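Local structure of uncharacterized protein Sortase B (Clostridium perfringens, 5YFK) at residues N136-L141 / K147-I152; E62-D67 / E130-A135; P69-K74 / H82-E87; Y55-K60 / I108-H113. The protein is probably a class B sortase, a cysteine transpeptidase of the kind that attaches proteins to the bacterial cell wall. The protein carries 1 engineered substitution. All blocks are in the same frame, centred on the assembly; numbering follows the deposited sequence.

Interaction 1: N136-L141 / K147-I152; sequences NKYVTL and KSTFEI
In the antiparallel beta hairpin of strands 138-143 and 146-159, V139 lies across from F150 and L141 across from S148 as hydrogen-bonded pairs, while Y138-E151 and T140-T149 are the non-hydrogen-bonded pairs between and beside them. V139 N donates a hydrogen bond to F150 O at 2.9 Å, and F150 N donates one to V139 O at 2.8 Å; L141 and S148 exchange the same two bonds. I152 N extends the ladder to K137 O, 2.8 Å away, just before the regular strand begins.

The face carrying V139, L141 and F150 is mostly apolar, S148 being its polar member. The branch CD1 of L141 comes within 3.5 Å of F150 CE1, the two side chains crossing at about a right angle, and V139 CG2 meets I152 CD1 at 4.0 Å. L204 of strand 203-210 touches V139, L141 and F150, so this side is built into the core.

The other face is more polar. T140 OG1 and T149 OG1 share one water, at 2.8 and 2.7 Å, which bridges the pair without a direct bond. E151 keeps CG anti to its backbone N (chi1 -172°) and runs extended beside the Y138 ring, bringing its CG to 3.9 Å from Y138 CE1. K137 lies alongside E151 and points the same way, but their charged ends stop short of a salt bridge; CB of K137 sits over the centre of the Y138 ring. One face in the core and one wetted by solvent is the arrangement of a hairpin built into the sortase beta-fold.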
# COMPACT_ATOMS: atom_id res chain seq x y z
N ASN A 136 -3.20 -11.53 10.68
CA ASN A 136 -2.35 -10.45 10.21
C ASN A 136 -3.11 -9.16 9.93
O ASN A 136 -3.85 -9.06 8.95
CB ASN A 136 -1.61 -10.91 8.97
CG ASN A 136 -0.74 -12.14 9.25
OD1 ASN A 136 0.25 -12.06 9.96
ND2 ASN A 136 -1.20 -13.28 8.82
N LYS A 137 -3.14 -8.30 10.94
CA LYS A 137 -4.11 -7.21 11.01
C LYS A 137 -3.53 -5.90 10.44
O LYS A 137 -4.28 -4.96 10.16
CB LYS A 137 -4.54 -6.99 12.46
CG LYS A 137 -5.43 -8.08 13.04
CD LYS A 137 -5.87 -7.69 14.45
CE LYS A 137 -6.58 -8.85 15.14
NZ LYS A 137 -7.00 -8.45 16.51
N TYR A 138 -2.21 -5.73 10.52
CA TYR A 138 -1.63 -4.37 10.51
C TYR A 138 -0.74 -4.11 9.32
O TYR A 138 0.04 -4.97 8.90
CB TYR A 138 -0.84 -4.08 11.77
CG TYR A 138 -1.67 -4.25 13.00
CD1 TYR A 138 -2.79 -3.46 13.22
CD2 TYR A 138 -1.38 -5.26 13.90
CE1 TYR A 138 -3.59 -3.66 14.32
CE2 TYR A 138 -2.23 -5.52 14.96
CZ TYR A 138 -3.29 -4.68 15.20
OH TYR A 138 -4.12 -4.94 16.26
N VAL A 139 -0.88 -2.89 8.81
CA VAL A 139 0.05 -2.29 7.84
C VAL A 139 0.72 -1.08 8.51
O VAL A 139 0.06 -0.23 9.14
CB VAL A 139 -0.68 -1.85 6.56
CG1 VAL A 139 0.26 -1.28 5.52
CG2 VAL A 139 -1.48 -2.98 5.98
N THR A 140 2.03 -1.08 8.50
CA THR A 140 2.81 0.03 9.03
C THR A 140 3.37 0.93 7.92
O THR A 140 3.90 0.43 6.94
CB THR A 140 3.96 -0.52 9.90
OG1 THR A 140 3.43 -1.55 10.75
CG2 THR A 140 4.55 0.58 10.78
N LEU A 141 3.17 2.23 8.05
CA LEU A 141 3.86 3.20 7.18
C LEU A 141 4.88 4.01 7.96
O LEU A 141 4.68 4.29 9.12
CB LEU A 141 2.87 4.17 6.52
CG LEU A 141 1.71 3.55 5.76
CD1 LEU A 141 0.83 4.61 5.12
CD2 LEU A 141 2.20 2.51 4.75
N LYS A 147 6.01 6.95 12.29
CA LYS A 147 5.40 5.65 12.08
C LYS A 147 3.89 5.76 12.24
O LYS A 147 3.42 6.40 13.17
CB LYS A 147 5.97 4.64 13.06
CG LYS A 147 5.15 3.35 13.14
CD LYS A 147 5.63 2.43 14.25
CE LYS A 147 7.01 1.87 13.95
NZ LYS A 147 7.34 0.72 14.84
N SER A 148 3.14 5.21 11.29
CA SER A 148 1.69 5.07 11.47
C SER A 148 1.22 3.66 11.20
O SER A 148 1.95 2.86 10.59
CB SER A 148 0.92 6.07 10.60
OG SER A 148 1.20 5.93 9.23
N THR A 149 0.17 3.27 11.91
CA THR A 149 -0.38 1.92 11.81
C THR A 149 -1.81 1.94 11.29
O THR A 149 -2.61 2.75 11.72
CB THR A 149 -0.36 1.22 13.18
OG1 THR A 149 0.96 1.28 13.72
CG2 THR A 149 -0.81 -0.23 13.05
N PHE A 150 -2.11 1.03 10.36
CA PHE A 150 -3.45 0.88 9.77
C PHE A 150 -3.96 -0.56 9.96
O PHE A 150 -3.18 -1.52 9.87
CB PHE A 150 -3.36 1.18 8.27
CG PHE A 150 -3.09 2.63 7.96
CD1 PHE A 150 -1.80 3.13 8.06
CD2 PHE A 150 -4.08 3.42 7.40
CE1 PHE A 150 -1.55 4.46 7.73
CE2 PHE A 150 -3.87 4.78 7.22
CZ PHE A 150 -2.59 5.30 7.39
N GLU A 151 -5.20 -0.71 10.43
CA GLU A 151 -5.72 -2.04 10.64
C GLU A 151 -6.63 -2.43 9.49
O GLU A 151 -7.51 -1.69 9.11
CB GLU A 151 -6.50 -2.14 11.95
CG GLU A 151 -6.87 -3.57 12.26
CD GLU A 151 -7.65 -3.73 13.55
OE1 GLU A 151 -7.64 -2.79 14.37
OE2 GLU A 151 -8.07 -4.87 13.82
N ILE A 152 -6.30 -3.56 8.87
CA ILE A 152 -7.02 -4.07 7.69
C ILE A 152 -8.41 -4.46 8.10
O ILE A 152 -8.57 -5.22 9.07
CB ILE A 152 -6.31 -5.31 7.12
CG1 ILE A 152 -4.97 -4.89 6.52
CG2 ILE A 152 -7.20 -5.97 6.06
CD1 ILE A 152 -4.04 -6.03 6.21
O HOH W 1 2.62 -0.76 13.28

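Interaction 2: E62-D67 / E130-A135; sequences EGTNID and ENFFNA
The edge of the F132 ring meets G63 and T64 where the short helix 130-135 approaches the loop between strands 55-61 and 67-72, at the surface of the sortase fold. Van der Waals packing carries this small contact, which buries 125 Å² in all. F132 has CG anti to the backbone N (chi1 -160°), a torsion that extends the ring from the helix toward the loop. Its leading atom CZ lies 3.6 Å from G63 O and 3.9 Å from T64 CG2, both near the ring plane, so the ring presents its rim to the loop. T64 and F132 cross at about a right angle, the methyl making the touch.

Polar interactions shape the loop from within. T64 OG1 accepts a hydrogen bond from I66 N at 2.9 Å, forming an ST turn, and the same hydroxyl is also hydrogen-bonded to V61 O. Thus OG1 is held on the loop's own backbone while CG2 is left to meet the ring.

Further along the loop, N65 N bonds to Q123 OE1 and N65 ND2 to D118 O. E62 OE2 passes 4.3 Å from A135 O, a proximity of two acceptors and not a bond, while its OE1 accepts from the backbone N atoms of K137 and Y138.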
# COMPACT_ATOMS: atom_id res chain seq x y z
N GLU A 62 2.49 -6.74 7.95
CA GLU A 62 2.75 -7.75 8.96
C GLU A 62 2.50 -9.11 8.36
O GLU A 62 1.54 -9.31 7.61
CB GLU A 62 1.79 -7.53 10.14
CG GLU A 62 1.62 -8.70 11.09
CD GLU A 62 0.66 -8.40 12.24
OE1 GLU A 62 -0.43 -7.83 12.00
OE2 GLU A 62 0.93 -8.83 13.39
N GLY A 63 3.45 -10.01 8.62
CA GLY A 63 3.33 -11.41 8.24
C GLY A 63 3.63 -11.75 6.80
O GLY A 63 3.27 -12.82 6.31
N THR A 64 4.17 -10.77 6.07
CA THR A 64 4.47 -10.92 4.64
C THR A 64 5.88 -10.42 4.36
O THR A 64 6.57 -9.92 5.26
CB THR A 64 3.55 -10.04 3.77
OG1 THR A 64 3.93 -8.67 3.94
CG2 THR A 64 2.09 -10.25 4.14
N ASN A 65 6.30 -10.61 3.12
CA ASN A 65 7.54 -10.01 2.61
C ASN A 65 7.35 -8.66 1.96
O ASN A 65 8.23 -8.18 1.25
CB ASN A 65 8.23 -10.95 1.63
CG ASN A 65 7.44 -11.16 0.36
OD1 ASN A 65 6.26 -10.86 0.28
ND2 ASN A 65 8.11 -11.66 -0.67
N ILE A 66 6.24 -8.00 2.28
CA ILE A 66 5.99 -6.66 1.80
C ILE A 66 6.67 -5.65 2.73
O ILE A 66 6.25 -5.42 3.87
CB ILE A 66 4.50 -6.37 1.62
CG1 ILE A 66 3.87 -7.37 0.66
CG2 ILE A 66 4.28 -4.95 1.08
CD1 ILE A 66 2.37 -7.36 0.74
N ASP A 67 7.75 -5.07 2.24
CA ASP A 67 8.71 -4.32 3.04
C ASP A 67 9.52 -3.46 2.08
O ASP A 67 10.60 -3.86 1.59
CB ASP A 67 9.63 -5.28 3.79
CG ASP A 67 10.45 -4.61 4.86
OD1 ASP A 67 10.36 -3.38 5.04
OD2 ASP A 67 11.18 -5.34 5.56
N GLU A 130 -9.08 -16.67 5.27
CA GLU A 130 -9.67 -16.10 6.47
C GLU A 130 -8.72 -16.19 7.67
O GLU A 130 -8.59 -15.24 8.44
CB GLU A 130 -11.00 -16.78 6.79
CG GLU A 130 -11.74 -16.19 7.96
CD GLU A 130 -13.18 -16.65 8.03
OE1 GLU A 130 -13.58 -17.45 7.16
OE2 GLU A 130 -13.89 -16.21 8.94
N ASN A 131 -8.00 -17.31 7.79
CA ASN A 131 -7.06 -17.48 8.88
C ASN A 131 -5.98 -16.40 8.81
O ASN A 131 -5.65 -15.79 9.81
CB ASN A 131 -6.40 -18.86 8.82
CG ASN A 131 -7.28 -19.96 9.38
OD1 ASN A 131 -8.15 -19.72 10.24
ND2 ASN A 131 -7.06 -21.18 8.91
N PHE A 132 -5.41 -16.21 7.62
CA PHE A 132 -4.42 -15.16 7.41
C PHE A 132 -4.96 -13.79 7.80
O PHE A 132 -4.22 -12.99 8.39
CB PHE A 132 -3.98 -15.15 5.94
CG PHE A 132 -2.66 -14.46 5.70
CD1 PHE A 132 -2.61 -13.08 5.50
CD2 PHE A 132 -1.47 -15.14 5.89
CE1 PHE A 132 -1.40 -12.43 5.35
CE2 PHE A 132 -0.25 -14.51 5.75
CZ PHE A 132 -0.22 -13.14 5.51
N PHE A 133 -6.11 -13.42 7.22
CA PHE A 133 -6.80 -12.15 7.55
C PHE A 133 -6.95 -11.95 9.06
O PHE A 133 -6.73 -10.86 9.58
CB PHE A 133 -8.18 -12.12 6.87
CG PHE A 133 -9.00 -10.87 7.15
CD1 PHE A 133 -9.89 -10.85 8.21
CD2 PHE A 133 -8.98 -9.80 6.28
CE1 PHE A 133 -10.63 -9.72 8.48
CE2 PHE A 133 -9.80 -8.70 6.49
CZ PHE A 133 -10.62 -8.66 7.60
N ASN A 134 -7.40 -12.98 9.76
CA ASN A 134 -7.53 -12.89 11.20
C ASN A 134 -6.23 -12.66 11.93
O ASN A 134 -6.19 -11.97 12.95
CB ASN A 134 -8.19 -14.17 11.75
CG ASN A 134 -9.66 -14.23 11.43
OD1 ASN A 134 -10.27 -13.23 11.06
ND2 ASN A 134 -10.20 -15.45 11.42
N ALA A 135 -5.16 -13.27 11.42
CA ALA A 135 -3.89 -13.34 12.15
C ALA A 135 -3.00 -12.13 11.85
O ALA A 135 -2.22 -11.71 12.72
CB ALA A 135 -3.15 -14.61 11.79

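Interaction 3: P69-K74 / H82-E87; sequences PVVQGK and HNFNKE
One face of the F84 ring is overlain by P69, whose CG stands 3.9 Å from F84 CD1 and whose CB is 3.8 Å from F84 CE1. V71 comes in obliquely from the other side of the ring plane: its CG1 is 3.4 Å from F84 CE1 and 3.6 Å from F84 CD1, a close fit of methyl and ring. L20 and, from helix 35-51, L48 and I51 also touch F84, which is buried between that helix and strand 67-72.

P69 and V71 are alternate residues of strand 67-72 and turn their side chains to the same side, toward F84, whereas V70 between them faces the other way, onto F57 and I59. In V71, CG1 is anti to the carbonyl carbon (chi1 -66°), which places this methyl rather than CG2 against the ring.

The ring is delivered by a type I beta turn from N83 to K86 in the connection between strands 67-72 and 94-96 of the sortase fold. F84 is the second residue of this turn, and its CG, anti to the backbone N (chi1 -168°), swings the ring toward the strand. The turn is braced by N83 and E87: E87 N donates to N83 OD1 at 2.8 Å from above the carbonyl plane, and N83 ND2 donates to E87 OE1 at 3.0 Å in a nearly straight bond. Backbone bonds reinforce it, with N83 N on E87 O at 2.9 Å and K86 N on N83 O.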
# COMPACT_ATOMS: atom_id res chain seq x y z
N PRO A 69 10.21 0.64 -0.01
CA PRO A 69 9.97 2.06 -0.25
C PRO A 69 8.84 2.28 -1.27
O PRO A 69 8.55 1.40 -2.07
CB PRO A 69 11.32 2.54 -0.82
CG PRO A 69 11.82 1.34 -1.55
CD PRO A 69 11.37 0.14 -0.77
N VAL A 70 8.07 3.34 -1.06
CA VAL A 70 6.97 3.71 -1.93
C VAL A 70 7.24 5.06 -2.56
O VAL A 70 7.56 6.03 -1.87
CB VAL A 70 5.65 3.81 -1.15
CG1 VAL A 70 4.51 4.08 -2.10
CG2 VAL A 70 5.44 2.54 -0.35
N VAL A 71 7.06 5.12 -3.87
CA VAL A 71 7.28 6.34 -4.63
C VAL A 71 5.97 6.88 -5.21
O VAL A 71 4.98 6.17 -5.30
CB VAL A 71 8.28 6.08 -5.79
CG1 VAL A 71 9.64 5.75 -5.23
CG2 VAL A 71 7.79 4.99 -6.72
N GLN A 72 6.00 8.11 -5.69
CA GLN A 72 4.86 8.65 -6.37
C GLN A 72 5.33 9.26 -7.69
O GLN A 72 6.24 10.11 -7.71
CB GLN A 72 4.20 9.72 -5.50
CG GLN A 72 2.94 10.30 -6.10
CD GLN A 72 2.26 11.29 -5.19
OE1 GLN A 72 2.91 12.01 -4.44
NE2 GLN A 72 0.94 11.33 -5.25
N GLY A 73 4.83 8.69 -8.78
CA GLY A 73 5.15 9.20 -10.12
C GLY A 73 4.17 10.27 -10.56
O GLY A 73 3.28 10.71 -9.79
N LYS A 74 4.35 10.73 -11.79
CA LYS A 74 3.45 11.70 -12.41
C LYS A 74 2.21 11.04 -13.02
O LYS A 74 1.26 11.71 -13.39
CB LYS A 74 4.22 12.47 -13.51
CG LYS A 74 5.40 13.23 -12.98
CD LYS A 74 5.66 14.49 -13.79
CE LYS A 74 6.30 14.14 -15.13
NZ LYS A 74 7.78 14.22 -15.05
N HIS A 82 9.27 0.74 -14.06
CA HIS A 82 10.58 1.15 -13.61
C HIS A 82 10.79 0.80 -12.14
O HIS A 82 9.85 0.80 -11.34
CB HIS A 82 10.80 2.65 -13.79
CG HIS A 82 10.70 3.11 -15.21
ND1 HIS A 82 9.50 3.34 -15.84
CD2 HIS A 82 11.66 3.35 -16.14
CE1 HIS A 82 9.72 3.75 -17.07
NE2 HIS A 82 11.02 3.71 -17.30
N ASN A 83 12.05 0.65 -11.77
CA ASN A 83 12.41 0.33 -10.39
C ASN A 83 12.71 1.59 -9.61
O ASN A 83 12.36 2.68 -10.05
CB ASN A 83 13.58 -0.65 -10.34
CG ASN A 83 14.90 -0.02 -10.77
OD1 ASN A 83 14.99 1.18 -11.01
ND2 ASN A 83 15.91 -0.85 -10.89
N PHE A 84 13.23 1.43 -8.40
CA PHE A 84 13.43 2.57 -7.52
C PHE A 84 14.48 3.55 -8.05
O PHE A 84 14.47 4.73 -7.68
CB PHE A 84 13.86 2.11 -6.13
CG PHE A 84 13.79 3.19 -5.10
CD1 PHE A 84 12.57 3.67 -4.65
CD2 PHE A 84 14.95 3.76 -4.61
CE1 PHE A 84 12.51 4.66 -3.70
CE2 PHE A 84 14.89 4.77 -3.66
CZ PHE A 84 13.67 5.22 -3.20
N ASN A 85 15.45 3.01 -8.79
CA ASN A 85 16.46 3.82 -9.48
C ASN A 85 15.97 4.39 -10.81
O ASN A 85 16.75 4.97 -11.56
CB ASN A 85 17.72 2.99 -9.76
CG ASN A 85 18.40 2.51 -8.49
OD1 ASN A 85 18.58 1.31 -8.29
ND2 ASN A 85 18.75 3.45 -7.63
N LYS A 86 14.71 4.09 -11.16
CA LYS A 86 14.09 4.56 -12.39
C LYS A 86 14.62 3.82 -13.62
O LYS A 86 14.36 4.23 -14.75
CB LYS A 86 14.28 6.07 -12.57
CG LYS A 86 13.70 6.89 -11.43
CD LYS A 86 13.29 8.29 -11.86
CE LYS A 86 13.30 9.23 -10.68
NZ LYS A 86 13.08 10.64 -11.10
N GLU A 87 15.26 2.69 -13.40
CA GLU A 87 15.68 1.82 -14.48
C GLU A 87 14.49 1.00 -14.96
O GLU A 87 13.59 0.70 -14.17
CB GLU A 87 16.82 0.92 -14.02
CG GLU A 87 18.06 1.70 -13.56
CD GLU A 87 18.92 0.95 -12.55
OE1 GLU A 87 18.53 -0.15 -12.10
OE2 GLU A 87 19.97 1.51 -12.14

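Interaction 4: Y55-K60 / I108-H113; sequences YRFWIK and IVVYGH
With chi1 at 55°, F57 holds CG between its backbone N and carbonyl carbon, and the ring is sent inward to V110 and I108. In V110, chi1 of 179° sets CG2 anti to the carbonyl carbon, the branch that meets the ring. The contact spans the interior of the sortase beta-fold, from strand 55-61 to strand 107-111, which are not neighbours in the sheet and meet through side chains alone.

The far end of the ring does the touching. F57 CZ lies 3.8 Å from V110 CG2, which sits at the ring edge in its plane, and 4.1 Å from I108 CG2, which comes in obliquely. Both aliphatic side chains slide past the phenylalanine in the opposite direction. The residues are all buried, and L141 of strand 138-143 and V70 of strand 67-72 also touch F57.

F57 is part of a classic beta bulge, in which it and R56 both face V70. Strand 107-111 leads on to H113, predicted to be an active-site residue, although the F57 contact itself is remote from it. At the start of strand 55-61, R56 NH1 donates to Y55 O at 2.9 Å, lying well above that carbonyl's plane.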
# COMPACT_ATOMS: atom_id res chain seq x y z
N TYR A 55 10.33 9.36 -3.86
CA TYR A 55 10.09 8.66 -2.60
C TYR A 55 9.10 9.41 -1.72
O TYR A 55 9.19 10.64 -1.57
CB TYR A 55 11.41 8.49 -1.85
CG TYR A 55 11.22 7.88 -0.48
CD1 TYR A 55 10.99 6.52 -0.34
CD2 TYR A 55 11.17 8.67 0.66
CE1 TYR A 55 10.78 5.96 0.90
CE2 TYR A 55 11.04 8.11 1.92
CZ TYR A 55 10.82 6.75 2.03
OH TYR A 55 10.59 6.20 3.26
N ARG A 56 8.17 8.68 -1.09
CA ARG A 56 7.21 9.31 -0.20
C ARG A 56 7.16 8.69 1.19
O ARG A 56 7.02 9.41 2.19
CB ARG A 56 5.81 9.30 -0.81
CG ARG A 56 5.70 10.00 -2.17
CD ARG A 56 5.76 11.51 -2.00
NE ARG A 56 5.71 12.22 -3.29
CZ ARG A 56 6.78 12.65 -3.95
NH1 ARG A 56 7.99 12.46 -3.45
NH2 ARG A 56 6.64 13.24 -5.12
N PHE A 57 7.17 7.36 1.27
CA PHE A 57 7.10 6.70 2.55
C PHE A 57 7.53 5.23 2.44
O PHE A 57 7.69 4.70 1.33
CB PHE A 57 5.67 6.79 3.16
CG PHE A 57 4.58 6.29 2.25
CD1 PHE A 57 4.13 4.98 2.35
CD2 PHE A 57 3.87 7.17 1.45
CE1 PHE A 57 3.11 4.52 1.53
CE2 PHE A 57 2.78 6.74 0.69
CZ PHE A 57 2.38 5.40 0.77
N TRP A 58 7.66 4.58 3.58
CA TRP A 58 7.97 3.16 3.62
C TRP A 58 6.71 2.37 4.04
O TRP A 58 5.91 2.83 4.86
CB TRP A 58 9.12 2.89 4.60
CG TRP A 58 9.72 1.51 4.44
CD1 TRP A 58 9.19 0.32 4.86
CD2 TRP A 58 10.87 1.17 3.66
NE1 TRP A 58 9.97 -0.71 4.46
CE2 TRP A 58 10.94 -0.24 3.62
CE3 TRP A 58 11.78 1.92 2.92
CZ2 TRP A 58 12.00 -0.89 3.04
CZ3 TRP A 58 12.83 1.27 2.32
CH2 TRP A 58 12.93 -0.14 2.37
N ILE A 59 6.53 1.21 3.44
CA ILE A 59 5.42 0.33 3.80
C ILE A 59 5.96 -1.03 4.23
O ILE A 59 6.78 -1.65 3.55
CB ILE A 59 4.43 0.18 2.62
CG1 ILE A 59 3.19 -0.62 3.02
CG2 ILE A 59 5.08 -0.45 1.41
CD1 ILE A 59 2.05 -0.54 2.01
N LYS A 60 5.36 -1.56 5.29
CA LYS A 60 5.60 -2.90 5.73
C LYS A 60 4.29 -3.54 6.12
O LYS A 60 3.54 -3.00 6.95
CB LYS A 60 6.58 -2.90 6.91
CG LYS A 60 6.80 -4.28 7.55
CD LYS A 60 7.49 -5.24 6.60
CE LYS A 60 7.11 -6.69 6.86
NZ LYS A 60 7.41 -7.54 5.67
N ILE A 108 -5.34 6.89 1.05
CA ILE A 108 -4.03 6.77 0.41
C ILE A 108 -4.06 5.47 -0.39
O ILE A 108 -4.28 4.39 0.15
CB ILE A 108 -2.92 6.73 1.47
CG1 ILE A 108 -2.99 7.99 2.34
CG2 ILE A 108 -1.56 6.56 0.78
CD1 ILE A 108 -2.24 7.89 3.65
N VAL A 109 -3.82 5.59 -1.69
CA VAL A 109 -3.98 4.43 -2.56
C VAL A 109 -2.66 4.02 -3.13
O VAL A 109 -1.95 4.83 -3.74
CB VAL A 109 -4.96 4.74 -3.71
CG1 VAL A 109 -5.02 3.59 -4.70
CG2 VAL A 109 -6.34 5.02 -3.14
N VAL A 110 -2.31 2.75 -2.91
CA VAL A 110 -0.99 2.27 -3.24
C VAL A 110 -1.12 1.02 -4.12
O VAL A 110 -1.92 0.12 -3.82
CB VAL A 110 -0.18 1.95 -1.96
CG1 VAL A 110 1.20 1.42 -2.27
CG2 VAL A 110 -0.10 3.18 -1.07
N TYR A 111 -0.26 0.95 -5.14
CA TYR A 111 -0.26 -0.12 -6.15
C TYR A 111 1.06 -0.86 -6.13
O TYR A 111 2.14 -0.29 -5.87
CB TYR A 111 -0.45 0.45 -7.55
CG TYR A 111 -1.68 1.28 -7.76
CD1 TYR A 111 -1.68 2.64 -7.45
CD2 TYR A 111 -2.85 0.71 -8.25
CE1 TYR A 111 -2.81 3.40 -7.67
CE2 TYR A 111 -4.03 1.44 -8.29
CZ TYR A 111 -3.97 2.79 -8.07
OH TYR A 111 -5.09 3.54 -8.23
N GLY A 112 0.99 -2.12 -6.53
CA GLY A 112 2.19 -2.87 -6.89
C GLY A 112 1.85 -4.12 -7.67
O GLY A 112 0.73 -4.60 -7.62
N HIS A 113 2.84 -4.63 -8.39
CA HIS A 113 2.70 -5.82 -9.21
C HIS A 113 2.48 -7.07 -8.34
O HIS A 113 3.00 -7.16 -7.22
CB HIS A 113 3.97 -6.04 -10.04
CG HIS A 113 4.00 -5.25 -11.32
ND1 HIS A 113 3.03 -5.39 -12.30
CD2 HIS A 113 4.98 -4.49 -11.87
CE1 HIS A 113 3.40 -4.72 -13.37
NE2 HIS A 113 4.54 -4.10 -13.11

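Overall arrangement
Interactions 1, 3 and 4 all reach the mixed sheet of the sortase fold, while interaction 2 sets helix 130-135 against a loop at its margin. Strand 55-61 is the common member: it pairs with strand 138-143 of interaction 1 and with strand 67-72 of interaction 3. Interaction 4 is central, lying about 10 Å from interaction 3 and about 12 Å from interaction 1, centre to centre. Interactions 2 and 3 are on opposite sides of the chain's centre, their centres about 25 Å apart. Along the chain interaction 3 is nested within the loops closed by interactions 2 and 4, whose segments alternate; interaction 1 follows. Early and late strands are thereby joined around one core.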